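Local coordinates for large terminase protein (Enterobacteria phage P22, PDB 4DKW), which cuts the viral genome through its C-terminal nuclease domain, the part described here, while the full-length protein also drives DNA into empty capsids at the expense of ATP, at residues T66-V74 with T102-S110; S124-L135 with A175-R183. All coordinates share one frame; numbering follows the deposited sequence.

Overall arrangement
Both contacts belong to the RNase H-like nuclease domain and pack helices around its central mixed sheet, on opposite sides of the chain's centre. Their own centres lie about 24 Å apart and their nearest atoms about 9 Å, so they do not touch. In interaction 1, helices 67-78 and 97-107 meet through alanines and three aromatic rings; in interaction 2, helix 125-137 lies across helix 171-181, which begins at the metal ligand Asp171. The catalytic centre relates to both: the side chain of Tyr104 in interaction 1 is about 10 Å from a bound magnesium ion, and that of Arg177 in interaction 2 about 9 Å. The side chain of Asp33 is about 8 Å from that of Tyr104 and about 7 Å from that of Arg177.

Interaction 1: T66-V74 with T102-S110; sequences TAVQAWGAV and TQYADAGFS
One face of the Trp71 indole is covered by the end of helix 97-107: Gly108 CA sits over the centre of the six-membered ring, 4.0 Å from its centroid, and Ala107 O lies nearer the rim, 3.2 Å from Trp71 CD1. The edge of the indole meets Phe109, whose face receives it in a T-shaped pair with planes at 81°; Trp71 CE3 comes within 3.5 Å of Phe109 CD1. With chi1 at 179°, Trp71 CG points opposite the backbone N and the indole reaches out over the end of the other helix. At the rim of the Phe109 ring, Val74 CG2 approaches CE1 to 3.5 Å. The Tyr104 ring takes a methyl group instead, Ala67 CB standing 3.5 Å from its centroid, almost on the normal. Segments 67-74 and 102-107 cross at -46°, and small residues bring them close, with Ala67 CB 4.0 Å from Ala107 CB. A Schellman motif ends helix 97-107 at Gly108, whose positive phi turns the chain toward strand 110-111 and brings Gly108 CA and O over the indole face. At the other helix's start, Thr66 and Gln69 form a capping box. Beyond the pair, Tyr104 OH bonds to Gln40 of strand 40-48, and Phe109 also meets the ring of His42 there.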
ATOM      1  N   THR A  66     -15.847  -9.051   1.847  1.00 44.74           N
ATOM      2  CA  THR A  66     -16.459  -7.812   2.288  1.00 45.34           C
ATOM      3  C   THR A  66     -15.498  -7.067   3.203  1.00 46.20           C
ATOM      4  O   THR A  66     -14.430  -7.581   3.544  1.00 47.81           O
ATOM      5  CB  THR A  66     -17.765  -8.085   3.053  1.00 47.34           C
ATOM      6  OG1 THR A  66     -17.470  -8.820   4.245  1.00 48.44           O
ATOM      7  CG2 THR A  66     -18.724  -8.889   2.200  1.00 39.91           C
ATOM      8  N   ALA A  67     -15.876  -5.854   3.597  1.00 44.98           N
ATOM      9  CA  ALA A  67     -15.075  -5.079   4.540  1.00 41.18           C
ATOM     10  C   ALA A  67     -15.027  -5.757   5.914  1.00 45.26           C
ATOM     11  O   ALA A  67     -13.993  -5.724   6.587  1.00 43.85           O
ATOM     12  CB  ALA A  67     -15.615  -3.655   4.656  1.00 40.99           C
ATOM     13  N   VAL A  68     -16.144  -6.373   6.315  1.00 51.05           N
ATOM     14  CA  VAL A  68     -16.230  -7.120   7.572  1.00 46.20           C
ATOM     15  C   VAL A  68     -15.266  -8.305   7.579  1.00 49.07           C
ATOM     16  O   VAL A  68     -14.629  -8.592   8.592  1.00 45.31           O
ATOM     17  CB  VAL A  68     -17.683  -7.604   7.837  1.00 50.05           C
ATOM     18  CG1 VAL A  68     -17.767  -8.434   9.116  1.00 48.93           C
ATOM     19  CG2 VAL A  68     -18.647  -6.418   7.879  1.00 42.88           C
ATOM     20  N   GLN A  69     -15.154  -8.984   6.438  1.00 50.08           N
ATOM     21  CA  GLN A  69     -14.207 -10.083   6.298  1.00 43.87           C
ATOM     22  C   GLN A  69     -12.761  -9.595   6.279  1.00 45.17           C
ATOM     23  O   GLN A  69     -11.882 -10.250   6.840  1.00 47.17           O
ATOM     24  CB  GLN A  69     -14.489 -10.906   5.044  1.00 45.63           C
ATOM     25  CG  GLN A  69     -15.836 -11.615   5.054  1.00 51.23           C
ATOM     26  CD  GLN A  69     -16.104 -12.354   3.760  1.00 53.40           C
ATOM     27  OE1 GLN A  69     -16.601 -11.776   2.792  1.00 59.31           O
ATOM     28  NE2 GLN A  69     -15.768 -13.638   3.730  1.00 51.40           N
ATOM     29  N   ALA A  70     -12.514  -8.459   5.627  1.00 36.29           N
ATOM     30  CA  ALA A  70     -11.178  -7.881   5.606  1.00 35.01           C
ATOM     31  C   ALA A  70     -10.728  -7.572   7.031  1.00 38.48           C
ATOM     32  O   ALA A  70      -9.641  -7.971   7.451  1.00 35.84           O
ATOM     33  CB  ALA A  70     -11.147  -6.623   4.747  1.00 27.74           C
ATOM     34  N   TRP A  71     -11.589  -6.889   7.776  1.00 44.39           N
ATOM     35  CA  TRP A  71     -11.319  -6.549   9.170  1.00 42.94           C
ATOM     36  C   TRP A  71     -11.039  -7.777  10.032  1.00 46.38           C
ATOM     37  O   TRP A  71     -10.128  -7.769  10.847  1.00 46.57           O
ATOM     38  CB  TRP A  71     -12.476  -5.740   9.765  1.00 41.64           C
ATOM     39  CG  TRP A  71     -12.273  -5.376  11.212  1.00 47.23           C
ATOM     40  CD1 TRP A  71     -12.941  -5.890  12.290  1.00 50.51           C
ATOM     41  CD2 TRP A  71     -11.334  -4.427  11.739  1.00 47.33           C
ATOM     42  NE1 TRP A  71     -12.479  -5.314  13.453  1.00 45.06           N
ATOM     43  CE2 TRP A  71     -11.494  -4.417  13.142  1.00 47.77           C
ATOM     44  CE3 TRP A  71     -10.378  -3.584  11.161  1.00 43.90           C
ATOM     45  CZ2 TRP A  71     -10.726  -3.599  13.974  1.00 41.32           C
ATOM     46  CZ3 TRP A  71      -9.620  -2.771  11.990  1.00 38.47           C
ATOM     47  CH2 TRP A  71      -9.801  -2.781  13.378  1.00 37.38           C
ATOM     48  N   GLY A  72     -11.818  -8.836   9.847  1.00 43.41           N
ATOM     49  CA  GLY A  72     -11.556 -10.076  10.556  1.00 42.19           C
ATOM     50  C   GLY A  72     -10.207 -10.694  10.219  1.00 47.77           C
ATOM     51  O   GLY A  72      -9.582 -11.337  11.061  1.00 46.07           O
ATOM     52  N   ALA A  73      -9.748 -10.491   8.990  1.00 46.51           N
ATOM     53  CA  ALA A  73      -8.489 -11.078   8.539  1.00 44.30           C
ATOM     54  C   ALA A  73      -7.239 -10.293   8.953  1.00 40.98           C
ATOM     55  O   ALA A  73      -6.152 -10.872   9.027  1.00 40.72           O
ATOM     56  CB  ALA A  73      -8.503 -11.280   7.029  1.00 39.85           C
ATOM     57  N   VAL A  74      -7.376  -8.990   9.207  1.00 43.44           N
ATOM     58  CA  VAL A  74      -6.192  -8.157   9.456  1.00 42.26           C
ATOM     59  C   VAL A  74      -6.237  -7.327  10.737  1.00 42.35           C
ATOM     60  O   VAL A  74      -5.267  -6.633  11.044  1.00 41.65           O
ATOM     61  CB  VAL A  74      -5.895  -7.180   8.282  1.00 28.22           C
ATOM     62  CG1 VAL A  74      -5.839  -7.926   6.953  1.00 29.09           C
ATOM     63  CG2 VAL A  74      -6.919  -6.067   8.234  1.00 26.13           C
ATOM     64  N   THR A 102     -16.598   4.280   3.898  1.00 50.30           N
ATOM     65  CA  THR A 102     -17.606   4.263   4.959  1.00 48.53           C
ATOM     66  C   THR A 102     -17.868   2.842   5.443  1.00 49.86           C
ATOM     67  O   THR A 102     -17.944   2.590   6.643  1.00 51.13           O
ATOM     68  CB  THR A 102     -18.938   4.896   4.488  1.00 51.81           C
ATOM     69  OG1 THR A 102     -18.723   6.273   4.147  1.00 57.76           O
ATOM     70  CG2 THR A 102     -20.010   4.800   5.572  1.00 45.70           C
ATOM     71  N   GLN A 103     -18.005   1.916   4.499  1.00 51.63           N
ATOM     72  CA  GLN A 103     -18.225   0.512   4.824  1.00 53.78           C
ATOM     73  C   GLN A 103     -17.041  -0.053   5.603  1.00 51.83           C
ATOM     74  O   GLN A 103     -17.211  -0.894   6.487  1.00 52.91           O
ATOM     75  CB  GLN A 103     -18.433  -0.310   3.547  1.00 62.44           C
ATOM     76  CG  GLN A 103     -19.609   0.129   2.686  1.00 70.82           C
ATOM     77  CD  GLN A 103     -19.659  -0.605   1.357  1.00 77.41           C
ATOM     78  OE1 GLN A 103     -18.954  -1.598   1.154  1.00 82.02           O
ATOM     79  NE2 GLN A 103     -20.487  -0.110   0.438  1.00 80.25           N
ATOM     80  N   TYR A 104     -15.840   0.411   5.266  1.00 47.97           N
ATOM     81  CA  TYR A 104     -14.619  -0.056   5.927  1.00 47.14           C
ATOM     82  C   TYR A 104     -14.447   0.565   7.316  1.00 42.53           C
ATOM     83  O   TYR A 104     -14.023  -0.111   8.259  1.00 39.29           O
ATOM     84  CB  TYR A 104     -13.394   0.191   5.039  1.00 38.69           C
ATOM     85  CG  TYR A 104     -13.149  -0.921   4.044  1.00 35.47           C
ATOM     86  CD1 TYR A 104     -12.170  -1.876   4.271  1.00 32.16           C
ATOM     87  CD2 TYR A 104     -13.930  -1.038   2.895  1.00 43.50           C
ATOM     88  CE1 TYR A 104     -11.952  -2.904   3.372  1.00 35.01           C
ATOM     89  CE2 TYR A 104     -13.721  -2.066   1.989  1.00 41.26           C
ATOM     90  CZ  TYR A 104     -12.731  -2.997   2.234  1.00 37.61           C
ATOM     91  OH  TYR A 104     -12.522  -4.023   1.338  1.00 39.89           O
ATOM     92  N   ALA A 105     -14.798   1.843   7.437  1.00 41.79           N
ATOM     93  CA  ALA A 105     -14.797   2.512   8.729  1.00 36.14           C
ATOM     94  C   ALA A 105     -15.795   1.836   9.662  1.00 37.09           C
ATOM     95  O   ALA A 105     -15.505   1.606  10.839  1.00 43.49           O
ATOM     96  CB  ALA A 105     -15.123   3.991   8.564  1.00 33.91           C
ATOM     97  N   ASP A 106     -16.969   1.506   9.126  1.00 46.63           N
ATOM     98  CA  ASP A 106     -18.028   0.882   9.918  1.00 51.60           C
ATOM     99  C   ASP A 106     -17.599  -0.506  10.360  1.00 48.40           C
ATOM    100  O   ASP A 106     -18.038  -0.994  11.403  1.00 47.13           O
ATOM    101  CB  ASP A 106     -19.343   0.803   9.131  1.00 56.71           C
ATOM    102  CG  ASP A 106     -20.013   2.160   8.963  1.00 65.17           C
ATOM    103  OD1 ASP A 106     -19.672   3.098   9.719  1.00 65.22           O
ATOM    104  OD2 ASP A 106     -20.888   2.282   8.078  1.00 68.60           O
ATOM    105  N   ALA A 107     -16.740  -1.128   9.558  1.00 44.83           N
ATOM    106  CA  ALA A 107     -16.211  -2.457   9.847  1.00 47.92           C
ATOM    107  C   ALA A 107     -15.124  -2.418  10.926  1.00 51.32           C
ATOM    108  O   ALA A 107     -14.769  -3.448  11.497  1.00 54.28           O
ATOM    109  CB  ALA A 107     -15.679  -3.109   8.575  1.00 42.28           C
ATOM    110  N   GLY A 108     -14.596  -1.230  11.199  1.00 43.42           N
ATOM    111  CA  GLY A 108     -13.652  -1.066  12.291  1.00 41.29           C
ATOM    112  C   GLY A 108     -12.326  -0.415  11.925  1.00 41.84           C
ATOM    113  O   GLY A 108     -11.527  -0.061  12.799  1.00 41.35           O
ATOM    114  N   PHE A 109     -12.072  -0.263  10.635  1.00 37.58           N
ATOM    115  CA  PHE A 109     -10.820   0.337  10.212  1.00 37.40           C
ATOM    116  C   PHE A 109     -10.787   1.832  10.526  1.00 41.18           C
ATOM    117  O   PHE A 109     -11.812   2.523  10.435  1.00 40.78           O
ATOM    118  CB  PHE A 109     -10.614   0.150   8.717  1.00 30.11           C
ATOM    119  CG  PHE A 109     -10.337  -1.266   8.294  1.00 32.45           C
ATOM    120  CD1 PHE A 109      -9.061  -1.804   8.406  1.00 31.91           C
ATOM    121  CD2 PHE A 109     -11.342  -2.048   7.741  1.00 33.16           C
ATOM    122  CE1 PHE A 109      -8.797  -3.101   8.002  1.00 27.85           C
ATOM    123  CE2 PHE A 109     -11.083  -3.349   7.334  1.00 31.89           C
ATOM    124  CZ  PHE A 109      -9.811  -3.872   7.464  1.00 31.97           C
ATOM    125  N   SER A 110      -9.603   2.328  10.886  1.00 40.72           N
ATOM    126  CA  SER A 110      -9.398   3.759  11.093  1.00 33.06           C
ATOM    127  C   SER A 110      -9.085   4.451   9.764  1.00 32.85           C
ATOM    128  O   SER A 110      -7.956   4.857   9.488  1.00 38.84           O
ATOM    129  CB  SER A 110      -8.283   3.989  12.111  1.00 34.65           C
ATOM    130  OG  SER A 110      -8.546   3.262  13.300  1.00 41.23           O
TER

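Interaction 2: S124-L135 with A175-R183; sequences SVESGISELRDL and ATRYGYMMR
The helical segments 125-135 and 175-181 cross almost perpendicularly, at 84°, with their axes 10.3 Å apart at closest approach, and their backbones come nearest where Gly128 faces Arg177. Lacking a side chain, Gly128 lets the arginine's aliphatic part lie against the helix, Arg177 CD being 4.0 Å from Gly128 CA. Arg177 thus fills a hole lined by Val125, Gly128, Ile129 and Leu132. A bend at chi3 (32°) turns the guanidinium so that Val125 CG1 lies over the centre of one face, 3.7 Å from Arg177 CZ. A water in the guanidinium plane accepts from Arg177 NH1 and donates to Ser124 O, while Arg177 NH2 forms a salt bridge with Asp174. One helical turn on, Tyr180 OH donates to Glu131 OE1 at 2.7 Å, on the anti side and somewhat out of the carboxylate plane, with ring and carboxylate nearly at right angles. Leu132 CD2 lies over one ring face, toward the rim, and Arg183 NH1 over the opposite face, also off-centre. Arg183 NH1 also donates to Tyr180 O (2.9 Å) from above the carbonyl plane, and Arg183 N reaches that oxygen from the opposite face. Leu135 CD1 is 3.5 Å from Tyr180 CE1. This buried knob-into-hole crossing in the RNase H-like fold joins an outer helix to the one carrying the magnesium ligand Asp171.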
ATOM      1  N   SER A 124      -0.492  11.360  -8.868  1.00 24.63           N
ATOM      2  CA  SER A 124       0.233  10.690  -9.950  1.00 22.80           C
ATOM      3  C   SER A 124       0.803   9.302  -9.596  1.00 24.83           C
ATOM      4  O   SER A 124       1.607   9.166  -8.672  1.00 29.11           O
ATOM      5  CB  SER A 124       1.370  11.585 -10.433  1.00 17.68           C
ATOM      6  OG  SER A 124       2.188  10.912 -11.371  1.00 24.50           O
ATOM      7  N   VAL A 125       0.383   8.279 -10.334  1.00 25.53           N
ATOM      8  CA  VAL A 125       0.969   6.948 -10.193  1.00 23.03           C
ATOM      9  C   VAL A 125       2.440   6.971 -10.625  1.00 22.56           C
ATOM     10  O   VAL A 125       3.307   6.436  -9.939  1.00 26.49           O
ATOM     11  CB  VAL A 125       0.206   5.901 -11.025  1.00 21.32           C
ATOM     12  CG1 VAL A 125       0.826   4.517 -10.850  1.00 20.26           C
ATOM     13  CG2 VAL A 125      -1.261   5.893 -10.633  1.00 21.53           C
ATOM     14  N   GLU A 126       2.709   7.595 -11.766  1.00 22.02           N
ATOM     15  CA  GLU A 126       4.075   7.728 -12.278  1.00 24.49           C
ATOM     16  C   GLU A 126       5.014   8.324 -11.229  1.00 22.44           C
ATOM     17  O   GLU A 126       6.117   7.835 -11.021  1.00 23.85           O
ATOM     18  CB  GLU A 126       4.109   8.586 -13.558  1.00 19.25           C
ATOM     19  CG  GLU A 126       3.512   7.907 -14.803  1.00 18.71           C
ATOM     20  CD  GLU A 126       4.369   6.769 -15.338  1.00 24.44           C
ATOM     21  OE1 GLU A 126       5.557   6.681 -14.958  1.00 28.62           O
ATOM     22  OE2 GLU A 126       3.861   5.957 -16.144  1.00 21.42           O
ATOM     23  N   SER A 127       4.565   9.380 -10.563  1.00 25.92           N
ATOM     24  CA  SER A 127       5.380  10.034  -9.548  1.00 25.82           C
ATOM     25  C   SER A 127       5.675   9.107  -8.361  1.00 29.08           C
ATOM     26  O   SER A 127       6.802   9.059  -7.861  1.00 27.68           O
ATOM     27  CB  SER A 127       4.709  11.328  -9.074  1.00 21.60           C
ATOM     28  OG  SER A 127       5.675  12.206  -8.526  1.00 31.23           O
ATOM     29  N   GLY A 128       4.660   8.378  -7.911  1.00 25.90           N
ATOM     30  CA  GLY A 128       4.830   7.390  -6.858  1.00 23.85           C
ATOM     31  C   GLY A 128       5.798   6.272  -7.222  1.00 26.25           C
ATOM     32  O   GLY A 128       6.619   5.847  -6.412  1.00 27.88           O
ATOM     33  N   ILE A 129       5.700   5.789  -8.450  1.00 25.91           N
ATOM     34  CA  ILE A 129       6.563   4.713  -8.910  1.00 24.46           C
ATOM     35  C   ILE A 129       8.016   5.157  -8.969  1.00 24.72           C
ATOM     36  O   ILE A 129       8.917   4.413  -8.572  1.00 27.40           O
ATOM     37  CB  ILE A 129       6.110   4.186 -10.287  1.00 27.27           C
ATOM     38  CG1 ILE A 129       4.855   3.337 -10.117  1.00 29.06           C
ATOM     39  CG2 ILE A 129       7.204   3.378 -10.958  1.00 25.67           C
ATOM     40  CD1 ILE A 129       4.242   2.939 -11.416  1.00 34.59           C
ATOM     41  N   SER A 130       8.242   6.377  -9.451  1.00 24.32           N
ATOM     42  CA  SER A 130       9.600   6.920  -9.530  1.00 24.61           C
ATOM     43  C   SER A 130      10.223   7.046  -8.147  1.00 25.10           C
ATOM     44  O   SER A 130      11.391   6.683  -7.939  1.00 28.29           O
ATOM     45  CB  SER A 130       9.620   8.288 -10.219  1.00 21.78           C
ATOM     46  OG  SER A 130       9.471   8.128 -11.612  1.00 36.85           O
ATOM     47  N   GLU A 131       9.444   7.563  -7.202  1.00 21.83           N
ATOM     48  CA  GLU A 131       9.943   7.770  -5.852  1.00 19.84           C
ATOM     49  C   GLU A 131      10.210   6.443  -5.174  1.00 23.70           C
ATOM     50  O   GLU A 131      11.253   6.266  -4.546  1.00 23.12           O
ATOM     51  CB  GLU A 131       8.969   8.618  -5.039  1.00 21.65           C
ATOM     52  CG  GLU A 131       8.895  10.062  -5.541  1.00 26.51           C
ATOM     53  CD  GLU A 131       8.222  11.014  -4.549  1.00 30.77           C
ATOM     54  OE1 GLU A 131       7.927  10.596  -3.406  1.00 28.98           O
ATOM     55  OE2 GLU A 131       7.999  12.188  -4.915  1.00 38.56           O
ATOM     56  N   LEU A 132       9.287   5.495  -5.334  1.00 23.74           N
ATOM     57  CA  LEU A 132       9.486   4.155  -4.782  1.00 20.15           C
ATOM     58  C   LEU A 132      10.713   3.444  -5.365  1.00 22.08           C
ATOM     59  O   LEU A 132      11.415   2.752  -4.640  1.00 25.22           O
ATOM     60  CB  LEU A 132       8.235   3.295  -4.955  1.00 19.75           C
ATOM     61  CG  LEU A 132       7.040   3.672  -4.075  1.00 21.94           C
ATOM     62  CD1 LEU A 132       5.822   2.828  -4.439  1.00 22.34           C
ATOM     63  CD2 LEU A 132       7.395   3.499  -2.602  1.00 17.93           C
ATOM     64  N   ARG A 133      10.970   3.605  -6.662  1.00 26.54           N
ATOM     65  CA  ARG A 133      12.132   2.962  -7.275  1.00 19.99           C
ATOM     66  C   ARG A 133      13.432   3.548  -6.741  1.00 23.83           C
ATOM     67  O   ARG A 133      14.397   2.817  -6.521  1.00 25.29           O
ATOM     68  CB  ARG A 133      12.124   3.076  -8.805  1.00 28.12           C
ATOM     69  CG  ARG A 133      13.332   2.349  -9.440  1.00 29.22           C
ATOM     70  CD  ARG A 133      13.593   2.726 -10.897  1.00 30.95           C
ATOM     71  NE  ARG A 133      12.531   2.276 -11.793  1.00 31.79           N
ATOM     72  CZ  ARG A 133      11.594   3.080 -12.285  1.00 39.19           C
ATOM     73  NH1 ARG A 133      11.602   4.378 -11.965  1.00 26.25           N
ATOM     74  NH2 ARG A 133      10.656   2.591 -13.097  1.00 38.09           N
ATOM     75  N   ASP A 134      13.460   4.868  -6.555  1.00 18.11           N
ATOM     76  CA  ASP A 134      14.627   5.537  -5.979  1.00 24.64           C
ATOM     77  C   ASP A 134      14.924   4.965  -4.612  1.00 22.23           C
ATOM     78  O   ASP A 134      16.068   4.651  -4.310  1.00 27.38           O
ATOM     79  CB  ASP A 134      14.409   7.049  -5.848  1.00 24.19           C
ATOM     80  CG  ASP A 134      14.410   7.759  -7.179  1.00 34.13           C
ATOM     81  OD1 ASP A 134      14.845   7.161  -8.188  1.00 37.50           O
ATOM     82  OD2 ASP A 134      13.983   8.932  -7.205  1.00 41.23           O
ATOM     83  N   LEU A 135      13.886   4.828  -3.792  1.00 26.44           N
ATOM     84  CA  LEU A 135      14.030   4.293  -2.435  1.00 16.81           C
ATOM     85  C   LEU A 135      14.576   2.877  -2.475  1.00 21.37           C
ATOM     86  O   LEU A 135      15.459   2.532  -1.697  1.00 27.59           O
ATOM     87  CB  LEU A 135      12.705   4.334  -1.670  1.00 16.43           C
ATOM     88  CG  LEU A 135      12.104   5.720  -1.386  1.00 22.84           C
ATOM     89  CD1 LEU A 135      10.700   5.595  -0.796  1.00 19.10           C
ATOM     90  CD2 LEU A 135      13.009   6.480  -0.439  1.00 22.49           C
ATOM     91  N   ALA A 175      -1.903  -0.132  -3.049  1.00 25.53           N
ATOM     92  CA  ALA A 175      -2.015   0.083  -1.606  1.00 20.45           C
ATOM     93  C   ALA A 175      -0.702   0.589  -1.003  1.00 25.84           C
ATOM     94  O   ALA A 175      -0.700   1.560  -0.249  1.00 25.83           O
ATOM     95  CB  ALA A 175      -2.467  -1.195  -0.908  1.00 17.14           C
ATOM     96  N   THR A 176       0.409  -0.065  -1.342  1.00 25.72           N
ATOM     97  CA  THR A 176       1.710   0.354  -0.842  1.00 19.86           C
ATOM     98  C   THR A 176       1.986   1.797  -1.223  1.00 21.06           C
ATOM     99  O   THR A 176       2.429   2.592  -0.404  1.00 25.18           O
ATOM    100  CB  THR A 176       2.834  -0.542  -1.375  1.00 18.28           C
ATOM    101  OG1 THR A 176       2.573  -1.896  -0.998  1.00 22.61           O
ATOM    102  CG2 THR A 176       4.171  -0.120  -0.787  1.00 25.94           C
ATOM    103  N   ARG A 177       1.690   2.132  -2.471  1.00 21.54           N
ATOM    104  CA  ARG A 177       1.898   3.472  -2.984  1.00 18.55           C
ATOM    105  C   ARG A 177       1.019   4.483  -2.226  1.00 24.29           C
ATOM    106  O   ARG A 177       1.481   5.579  -1.875  1.00 22.49           O
ATOM    107  CB  ARG A 177       1.615   3.477  -4.487  1.00 18.01           C
ATOM    108  CG  ARG A 177       2.349   4.535  -5.268  1.00 24.76           C
ATOM    109  CD  ARG A 177       2.271   4.297  -6.783  1.00 21.46           C
ATOM    110  NE  ARG A 177       1.016   3.661  -7.184  1.00 25.83           N
ATOM    111  CZ  ARG A 177      -0.161   4.278  -7.242  1.00 22.41           C
ATOM    112  NH1 ARG A 177      -0.257   5.562  -6.922  1.00 17.93           N
ATOM    113  NH2 ARG A 177      -1.243   3.602  -7.613  1.00 20.77           N
ATOM    114  N   TYR A 178      -0.225   4.106  -1.933  1.00 21.52           N
ATOM    115  CA  TYR A 178      -1.129   4.979  -1.157  1.00 23.61           C
ATOM    116  C   TYR A 178      -0.629   5.258   0.261  1.00 25.78           C
ATOM    117  O   TYR A 178      -0.741   6.386   0.753  1.00 26.53           O
ATOM    118  CB  TYR A 178      -2.553   4.413  -1.078  1.00 17.44           C
ATOM    119  CG  TYR A 178      -3.190   4.185  -2.425  1.00 28.57           C
ATOM    120  CD1 TYR A 178      -2.915   5.028  -3.496  1.00 25.24           C
ATOM    121  CD2 TYR A 178      -4.059   3.118  -2.631  1.00 27.50           C
ATOM    122  CE1 TYR A 178      -3.491   4.811  -4.731  1.00 26.33           C
ATOM    123  CE2 TYR A 178      -4.639   2.899  -3.858  1.00 28.62           C
ATOM    124  CZ  TYR A 178      -4.355   3.750  -4.903  1.00 28.95           C
ATOM    125  OH  TYR A 178      -4.936   3.533  -6.128  1.00 32.21           O
ATOM    126  N   GLY A 179      -0.099   4.229   0.917  1.00 20.78           N
ATOM    127  CA  GLY A 179       0.443   4.376   2.254  1.00 19.18           C
ATOM    128  C   GLY A 179       1.649   5.293   2.242  1.00 23.32           C
ATOM    129  O   GLY A 179       1.805   6.150   3.112  1.00 22.08           O
ATOM    130  N   TYR A 180       2.504   5.110   1.244  1.00 22.17           N
ATOM    131  CA  TYR A 180       3.666   5.962   1.060  1.00 19.18           C
ATOM    132  C   TYR A 180       3.270   7.432   0.816  1.00 19.00           C
ATOM    133  O   TYR A 180       3.840   8.355   1.406  1.00 19.38           O
ATOM    134  CB  TYR A 180       4.551   5.424  -0.076  1.00 20.08           C
ATOM    135  CG  TYR A 180       5.671   6.370  -0.446  1.00 24.73           C
ATOM    136  CD1 TYR A 180       6.782   6.500   0.365  1.00 15.37           C
ATOM    137  CD2 TYR A 180       5.610   7.141  -1.605  1.00 25.66           C
ATOM    138  CE1 TYR A 180       7.795   7.379   0.051  1.00 22.05           C
ATOM    139  CE2 TYR A 180       6.636   8.022  -1.941  1.00 15.77           C
ATOM    140  CZ  TYR A 180       7.719   8.134  -1.099  1.00 23.62           C
ATOM    141  OH  TYR A 180       8.748   8.993  -1.385  1.00 25.67           O
ATOM    142  N   MET A 181       2.292   7.648  -0.051  1.00 24.27           N
ATOM    143  CA  MET A 181       1.841   9.001  -0.369  1.00 22.34           C
ATOM    144  C   MET A 181       1.329   9.721   0.864  1.00 27.05           C
ATOM    145  O   MET A 181       1.563  10.921   1.047  1.00 26.33           O
ATOM    146  CB  MET A 181       0.740   8.957  -1.419  1.00 23.28           C
ATOM    147  CG  MET A 181       1.230   8.524  -2.789  1.00 26.03           C
ATOM    148  SD  MET A 181      -0.133   8.131  -3.906  1.00 28.19           S
ATOM    149  CE  MET A 181      -0.979   9.696  -3.974  1.00 16.73           C
ATOM    150  N   MET A 182       0.639   8.973   1.716  1.00 25.90           N
ATOM    151  CA  MET A 182      -0.001   9.538   2.899  1.00 26.69           C
ATOM    152  C   MET A 182       0.828   9.382   4.173  1.00 24.96           C
ATOM    153  O   MET A 182       0.292   9.492   5.271  1.00 24.53           O
ATOM    154  CB  MET A 182      -1.375   8.900   3.101  1.00 25.70           C
ATOM    155  CG  MET A 182      -2.366   9.247   2.018  1.00 27.14           C
ATOM    156  SD  MET A 182      -2.940  10.962   2.102  1.00 27.67           S
ATOM    157  CE  MET A 182      -4.376  10.829   3.159  1.00 28.49           C
ATOM    158  N   ARG A 183       2.130   9.151   4.020  1.00 23.00           N
ATOM    159  CA  ARG A 183       3.010   8.887   5.153  1.00 22.57           C
ATOM    160  C   ARG A 183       3.026  10.001   6.199  1.00 26.89           C
ATOM    161  O   ARG A 183       3.411   9.766   7.345  1.00 25.05           O
ATOM    162  CB  ARG A 183       4.429   8.561   4.678  1.00 22.30           C
ATOM    163  CG  ARG A 183       5.157   9.697   3.992  1.00 21.16           C
ATOM    164  CD  ARG A 183       6.442   9.193   3.390  1.00 20.47           C
ATOM    165  NE  ARG A 183       7.223  10.254   2.754  1.00 21.18           N
ATOM    166  CZ  ARG A 183       6.976  10.746   1.542  1.00 24.31           C
ATOM    167  NH1 ARG A 183       5.954  10.290   0.827  1.00 20.91           N
ATOM    168  NH2 ARG A 183       7.746  11.703   1.044  1.00 23.94           N
TER
HETATM  169  O   HOH W   1       1.760   7.530  -6.404  1.00 22.55           O